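Local coordinates for glyoxylate reductase (Paecilomyces sp. J18, PDB 3WNV), which probably reduces glyoxylate to glycolate with a nicotinamide cofactor, as a member of the D-2-hydroxyacid dehydrogenase family, at residues Ile120-Gly125 and Met287-Ile292; Ile181-Asn186 and Ala196-Phe201. All coordinates share one frame; numbering follows the deposited sequence.

Contact 1. Residues Ile120-Gly125 and Met287-Ile292; sequences IFLMIG and MLLPHI
M287 drops from the last strand of the parallel sheet onto helix 112-127 and runs along it from G125 back to F121. Start at its CB, which rests on the end of the helical segment, 3.9 Å from atom C of G125. One atom further out, CG lies 3.8 Å from CD2 of L122 and about as close to CA of G125, where the helix backbone carries no side chain and the methionine can come right down onto it. There the chain bends (chi2 73°), which lays SD over the glycine, 4.0 Å from its CA. The extended last torsion then takes the terminal methyl on to the phenylalanine: CE sits 3.6 Å from CE2 of F121, meeting the ring obliquely while the two side chains cross at about a right angle.

L289, two residues on and on the same side of the strand's continuation, fills in next to it. Its CD1 reaches CD2 of L122 at 3.7 Å and also touches F121, 4.0 Å from CD2 of that ring. In F121, CG is anti to the backbone N (chi1 179°), laying the ring forward along the helix, toward its C-terminal end, and bringing CE2 and CD2 to both partners.

Strand 287-288, bonded through M287 to V265 and L267, is outermost in the Rossmann sheet, and helix 112-127 packs on the face that carries M287; the helix's I120 leans on helix 164-175. Beyond L289 the chain makes an inverse gamma turn centred on P290, and H291 ND1 bonds E273, consistent with the histidine-glutamate pair of this enzyme family. Between the two segments the chemistry is entirely apolar: shape and dispersion hold the helix to the strand end and the loop after it, with no polar pairing to dictate direction.

Contact 2. Residues Ile181-Asn186 and Ala196-Phe201; sequences IYHNRN and AKYVSF
Y182 and V199 are tied backbone to backbone, V199 N giving its hydrogen to Y182 O at 2.9 Å, and Y182 N bonds K197 O at 3.0 Å, the next rung of the parallel ladder. Around this pair the packing is close. The Y182 ring, with CG lodged between the backbone N and the carbonyl carbon (chi1 83°), turns back toward the second strand, so that its CZ meets CD1 of Y198 at 3.5 Å. The rings make an offset edge-to-face pair, planes 71° apart, the edge of Y198 directed at the face of Y182. The Y182 hydroxyl is hydrogen-bonded to E193 and to L188 N. On the opposite side of the sheet, I181 packs against CG2 of V199 and against L204 of helix 201-207.

Strand 179-183, helix 190-193 and strand 197-198 form a beta-alpha-beta unit at one edge of the Rossmann-type domain. N184, just past the first strand, bonds M162 N through OD1, in what looks like the GxGxxG dinucleotide-binding loop; in relatives, residues here help to choose between NADH and NADPH.

H183 is gripped from two directions. ND1 donates to V199 O, 2.8 Å away and close to the imidazole plane, in a bond bent to 143° at the hydrogen, while CB of F201 sits over a ring face, 4.0 Å from the centroid, in a CH-pi contact. S200 caps the helix that begins at F201.

Toward solvent the fit slackens. K197 touches I181 CG2 with its CB at 4.2 Å, then its chain leads away; R185 and N186, both exposed, start their side chains away from the second segment. Here Y198, from strand 197-198, holds the loop that follows the first strand: its hydroxyl donates to N184 O at 3.1 Å, nearly in line with that carbonyl.

Contacts 1 and 2 sit at opposite edges of one seven-stranded parallel sheet: strand 287-288 is outermost on one side and strand 197-198 on the other. Their centres are 24 Å apart and their nearest atoms about 11 Å, so they never touch. In sequence contact 2 is nested within the loop that contact 1 closes. Strands 156-160, 210-213, 237-241 and 262-267 lie between strands 179-183 and 287-288; helix 164-175 is touched by I120 of contact 1, and the probable glycine-rich loop by N184 of contact 2. If the enzyme follows its family, contact 1 leads toward the catalytic histidine region and contact 2 toward the adenosine end of the cofactor site.

Contact 1. Residues Ile120-Gly125 and Met287-Ile292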
loop_
_atom_site.group_PDB
_atom_site.type_symbol
_atom_site.label_atom_id
_atom_site.label_comp_id
_atom_site.label_asym_id
_atom_site.label_seq_id
_atom_site.Cartn_x
_atom_site.Cartn_y
_atom_site.Cartn_z
ATOM N N ILE A 120 11.821 2.798 -6.791
ATOM C CA ILE A 120 13.169 2.971 -7.403
ATOM C C ILE A 120 13.680 4.389 -7.136
ATOM O O ILE A 120 14.851 4.594 -6.815
ATOM C CB ILE A 120 13.135 2.678 -8.908
ATOM C CG1 ILE A 120 12.779 1.182 -9.148
ATOM C CG2 ILE A 120 14.456 3.091 -9.626
ATOM C CD1 ILE A 120 13.759 0.132 -8.541
ATOM N N PHE A 121 12.794 5.376 -7.250
ATOM C CA PHE A 121 13.152 6.747 -6.872
ATOM C C PHE A 121 13.716 6.798 -5.477
ATOM O O PHE A 121 14.816 7.334 -5.262
ATOM C CB PHE A 121 11.953 7.690 -7.056
ATOM C CG PHE A 121 12.230 9.118 -6.656
ATOM C CD1 PHE A 121 12.818 9.982 -7.558
ATOM C CD2 PHE A 121 11.856 9.597 -5.413
ATOM C CE1 PHE A 121 13.082 11.319 -7.231
ATOM C CE2 PHE A 121 12.097 10.954 -5.042
ATOM C CZ PHE A 121 12.708 11.835 -5.982
ATOM N N LEU A 122 13.000 6.226 -4.515
ATOM C CA LEU A 122 13.498 6.139 -3.151
ATOM C C LEU A 122 14.825 5.396 -3.012
ATOM O O LEU A 122 15.647 5.780 -2.195
ATOM C CB LEU A 122 12.439 5.510 -2.228
ATOM C CG LEU A 122 11.234 6.369 -1.934
ATOM C CD1 LEU A 122 10.151 5.539 -1.198
ATOM C CD2 LEU A 122 11.645 7.607 -1.091
ATOM N N MET A 123 15.012 4.292 -3.746
ATOM C CA MET A 123 16.248 3.515 -3.644
ATOM C C MET A 123 17.460 4.338 -4.102
ATOM O O MET A 123 18.489 4.362 -3.463
ATOM C CB MET A 123 16.131 2.255 -4.509
ATOM C CG MET A 123 17.359 1.352 -4.397
ATOM S SD MET A 123 17.274 -0.077 -5.528
ATOM C CE MET A 123 17.617 0.684 -7.127
ATOM N N ILE A 124 17.351 4.985 -5.251
ATOM C CA ILE A 124 18.457 5.801 -5.720
ATOM C C ILE A 124 18.696 6.969 -4.735
ATOM O O ILE A 124 19.859 7.253 -4.391
ATOM C CB ILE A 124 18.135 6.341 -7.120
ATOM C CG1 ILE A 124 17.989 5.150 -8.106
ATOM C CG2 ILE A 124 19.240 7.306 -7.591
ATOM C CD1 ILE A 124 19.193 4.208 -8.136
ATOM N N GLY A 125 17.618 7.572 -4.225
ATOM C CA GLY A 125 17.714 8.661 -3.241
ATOM C C GLY A 125 18.511 8.197 -2.004
ATOM O O GLY A 125 19.385 8.928 -1.476
ATOM N N MET A 287 15.969 8.919 2.906
ATOM C CA MET A 287 15.209 9.504 1.797
ATOM C C MET A 287 13.745 9.226 2.064
ATOM O O MET A 287 13.352 8.056 2.106
ATOM C CB MET A 287 15.639 8.873 0.479
ATOM C CG MET A 287 14.907 9.495 -0.707
ATOM S SD MET A 287 15.504 11.178 -1.090
ATOM C CE MET A 287 14.297 11.785 -2.275
ATOM N N LEU A 288 12.958 10.283 2.285
ATOM C CA LEU A 288 11.604 10.122 2.858
ATOM C C LEU A 288 10.570 10.843 2.017
ATOM O O LEU A 288 10.745 12.043 1.683
ATOM C CB LEU A 288 11.558 10.722 4.258
ATOM C CG LEU A 288 12.542 10.145 5.276
ATOM C CD1 LEU A 288 12.359 10.763 6.645
ATOM C CD2 LEU A 288 12.391 8.602 5.383
ATOM N N LEU A 289 9.480 10.139 1.704
ATOM C CA LEU A 289 8.302 10.731 1.046
ATOM C C LEU A 289 7.046 10.481 1.887
ATOM O O LEU A 289 6.963 9.498 2.637
ATOM C CB LEU A 289 8.116 10.123 -0.362
ATOM C CG LEU A 289 9.227 10.504 -1.369
ATOM C CD1 LEU A 289 9.033 9.688 -2.650
ATOM C CD2 LEU A 289 9.167 12.002 -1.692
ATOM N N PRO A 290 6.046 11.373 1.765
ATOM C CA PRO A 290 4.812 11.208 2.571
ATOM C C PRO A 290 3.732 10.397 1.870
ATOM O O PRO A 290 2.634 10.905 1.540
ATOM C CB PRO A 290 4.346 12.642 2.792
ATOM C CG PRO A 290 4.820 13.384 1.490
ATOM C CD PRO A 290 6.165 12.715 1.155
ATOM N N HIS A 291 4.074 9.145 1.603
ATOM C CA HIS A 291 3.156 8.191 0.984
ATOM C C HIS A 291 2.533 8.709 -0.293
ATOM O O HIS A 291 1.292 8.783 -0.390
ATOM C CB HIS A 291 2.061 7.763 2.001
ATOM C CG HIS A 291 1.511 6.409 1.749
ATOM N ND1 HIS A 291 0.768 5.716 2.686
ATOM C CD2 HIS A 291 1.620 5.570 0.679
ATOM C CE1 HIS A 291 0.421 4.541 2.194
ATOM N NE2 HIS A 291 0.934 4.426 0.977
ATOM N N ILE A 292 3.401 8.971 -1.286
ATOM C CA ILE A 292 2.963 9.506 -2.565
ATOM C C ILE A 292 2.909 8.449 -3.673
ATOM O O ILE A 292 2.635 8.797 -4.826
ATOM C CB ILE A 292 3.832 10.683 -3.059
ATOM C CG1 ILE A 292 5.237 10.228 -3.516
ATOM C CG2 ILE A 292 3.871 11.836 -1.997
ATOM C CD1 ILE A 292 5.981 11.372 -4.243
#

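Contact 2. Residues Ile181-Asn186 and Ala196-Phe201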
loop_
_atom_site.group_PDB
_atom_site.type_symbol
_atom_site.label_atom_id
_atom_site.label_comp_id
_atom_site.label_asym_id
_atom_site.label_seq_id
_atom_site.Cartn_x
_atom_site.Cartn_y
_atom_site.Cartn_z
ATOM N N ILE A 181 16.888 -11.114 -5.677
ATOM C CA ILE A 181 16.491 -12.277 -4.874
ATOM C C ILE A 181 15.184 -11.975 -4.150
ATOM O O ILE A 181 14.826 -10.814 -3.944
ATOM C CB ILE A 181 17.565 -12.715 -3.845
ATOM C CG1 ILE A 181 17.870 -11.572 -2.856
ATOM C CG2 ILE A 181 18.832 -13.146 -4.573
ATOM C CD1 ILE A 181 18.861 -12.017 -1.716
ATOM N N TYR A 182 14.474 -13.016 -3.736
ATOM C CA TYR A 182 13.209 -12.789 -3.049
ATOM C C TYR A 182 12.832 -13.928 -2.132
ATOM O O TYR A 182 13.281 -15.071 -2.287
ATOM C CB TYR A 182 12.073 -12.563 -4.055
ATOM C CG TYR A 182 11.492 -13.869 -4.593
ATOM C CD1 TYR A 182 12.147 -14.588 -5.601
ATOM C CD2 TYR A 182 10.288 -14.374 -4.105
ATOM C CE1 TYR A 182 11.620 -15.810 -6.096
ATOM C CE2 TYR A 182 9.755 -15.574 -4.612
ATOM C CZ TYR A 182 10.424 -16.272 -5.603
ATOM O OH TYR A 182 9.868 -17.453 -6.088
ATOM N N HIS A 183 11.954 -13.609 -1.188
ATOM C CA HIS A 183 11.359 -14.629 -0.338
ATOM C C HIS A 183 9.861 -14.396 -0.206
ATOM O O HIS A 183 9.408 -13.307 0.166
ATOM C CB HIS A 183 11.980 -14.655 1.056
ATOM C CG HIS A 183 11.333 -15.666 1.959
ATOM N ND1 HIS A 183 11.515 -17.024 1.794
ATOM C CD2 HIS A 183 10.432 -15.527 2.967
ATOM C CE1 HIS A 183 10.799 -17.676 2.700
ATOM N NE2 HIS A 183 10.128 -16.798 3.411
ATOM N N ASN A 184 9.107 -15.429 -0.541
ATOM C CA ASN A 184 7.685 -15.484 -0.238
ATOM C C ASN A 184 7.545 -16.746 0.582
ATOM O O ASN A 184 8.426 -17.599 0.534
ATOM C CB ASN A 184 6.869 -15.652 -1.523
ATOM C CG ASN A 184 6.779 -14.386 -2.324
ATOM O OD1 ASN A 184 7.570 -13.432 -2.120
ATOM N ND2 ASN A 184 5.797 -14.346 -3.237
ATOM N N ARG A 185 6.431 -16.916 1.294
ATOM C CA ARG A 185 6.218 -18.167 2.014
ATOM C C ARG A 185 6.323 -19.375 1.061
ATOM O O ARG A 185 6.903 -20.410 1.412
ATOM C CB ARG A 185 4.855 -18.153 2.690
ATOM C CG ARG A 185 4.271 -19.542 2.816
ATOM C CD ARG A 185 3.023 -19.588 3.671
ATOM N NE ARG A 185 2.101 -18.481 3.445
ATOM C CZ ARG A 185 1.833 -17.528 4.339
ATOM N NH1 ARG A 185 2.410 -17.532 5.538
ATOM N NH2 ARG A 185 0.979 -16.567 4.028
ATOM N N ASN A 186 5.823 -19.221 -0.168
ATOM C CA ASN A 186 5.996 -20.264 -1.188
ATOM C C ASN A 186 6.694 -19.740 -2.435
ATOM O O ASN A 186 6.408 -18.646 -2.904
ATOM C CB ASN A 186 4.649 -20.885 -1.579
ATOM C CG ASN A 186 4.042 -21.720 -0.459
ATOM O OD1 ASN A 186 2.921 -21.459 -0.021
ATOM N ND2 ASN A 186 4.787 -22.701 0.023
ATOM N N ALA A 196 13.766 -13.653 -10.980
ATOM C CA ALA A 196 14.325 -13.563 -9.622
ATOM C C ALA A 196 14.584 -14.916 -8.977
ATOM O O ALA A 196 13.834 -15.870 -9.208
ATOM C CB ALA A 196 13.412 -12.728 -8.737
ATOM N N LYS A 197 15.630 -14.973 -8.151
ATOM C CA LYS A 197 16.071 -16.159 -7.420
ATOM C C LYS A 197 15.434 -16.326 -6.020
ATOM O O LYS A 197 15.510 -15.444 -5.157
ATOM C CB LYS A 197 17.579 -16.067 -7.269
ATOM C CG LYS A 197 18.214 -17.211 -6.549
ATOM C CD LYS A 197 19.699 -17.253 -6.906
ATOM C CE LYS A 197 20.340 -18.551 -6.463
ATOM N NZ LYS A 197 21.041 -18.387 -5.159
ATOM N N TYR A 198 14.789 -17.456 -5.798
ATOM C CA TYR A 198 14.114 -17.697 -4.515
ATOM C C TYR A 198 15.115 -18.017 -3.423
ATOM O O TYR A 198 16.021 -18.816 -3.639
ATOM C CB TYR A 198 13.185 -18.890 -4.658
ATOM C CG TYR A 198 12.438 -19.205 -3.390
ATOM C CD1 TYR A 198 11.340 -18.458 -3.030
ATOM C CD2 TYR A 198 12.839 -20.242 -2.559
ATOM C CE1 TYR A 198 10.640 -18.737 -1.884
ATOM C CE2 TYR A 198 12.134 -20.533 -1.394
ATOM C CZ TYR A 198 11.038 -19.759 -1.067
ATOM O OH TYR A 198 10.288 -20.002 0.073
ATOM N N VAL A 199 14.948 -17.408 -2.248
ATOM C CA VAL A 199 15.810 -17.664 -1.088
ATOM C C VAL A 199 14.981 -17.732 0.205
ATOM O O VAL A 199 13.817 -17.320 0.240
ATOM C CB VAL A 199 16.909 -16.573 -0.932
ATOM C CG1 VAL A 199 17.834 -16.563 -2.129
ATOM C CG2 VAL A 199 16.312 -15.195 -0.697
ATOM N N SER A 200 15.571 -18.268 1.266
ATOM C CA SER A 200 14.851 -18.385 2.529
ATOM C C SER A 200 14.803 -17.002 3.150
ATOM O O SER A 200 15.476 -16.097 2.677
ATOM C CB SER A 200 15.557 -19.353 3.467
ATOM O OG SER A 200 16.829 -18.842 3.837
ATOM N N PHE A 201 13.959 -16.824 4.168
ATOM C CA PHE A 201 13.874 -15.530 4.866
ATOM C C PHE A 201 15.258 -15.131 5.405
ATOM O O PHE A 201 15.728 -14.025 5.170
ATOM C CB PHE A 201 12.794 -15.619 5.969
ATOM C CG PHE A 201 12.499 -14.307 6.682
ATOM C CD1 PHE A 201 11.646 -13.367 6.131
ATOM C CD2 PHE A 201 13.031 -14.048 7.944
ATOM C CE1 PHE A 201 11.349 -12.142 6.812
ATOM C CE2 PHE A 201 12.749 -12.839 8.629
ATOM C CZ PHE A 201 11.898 -11.882 8.044
#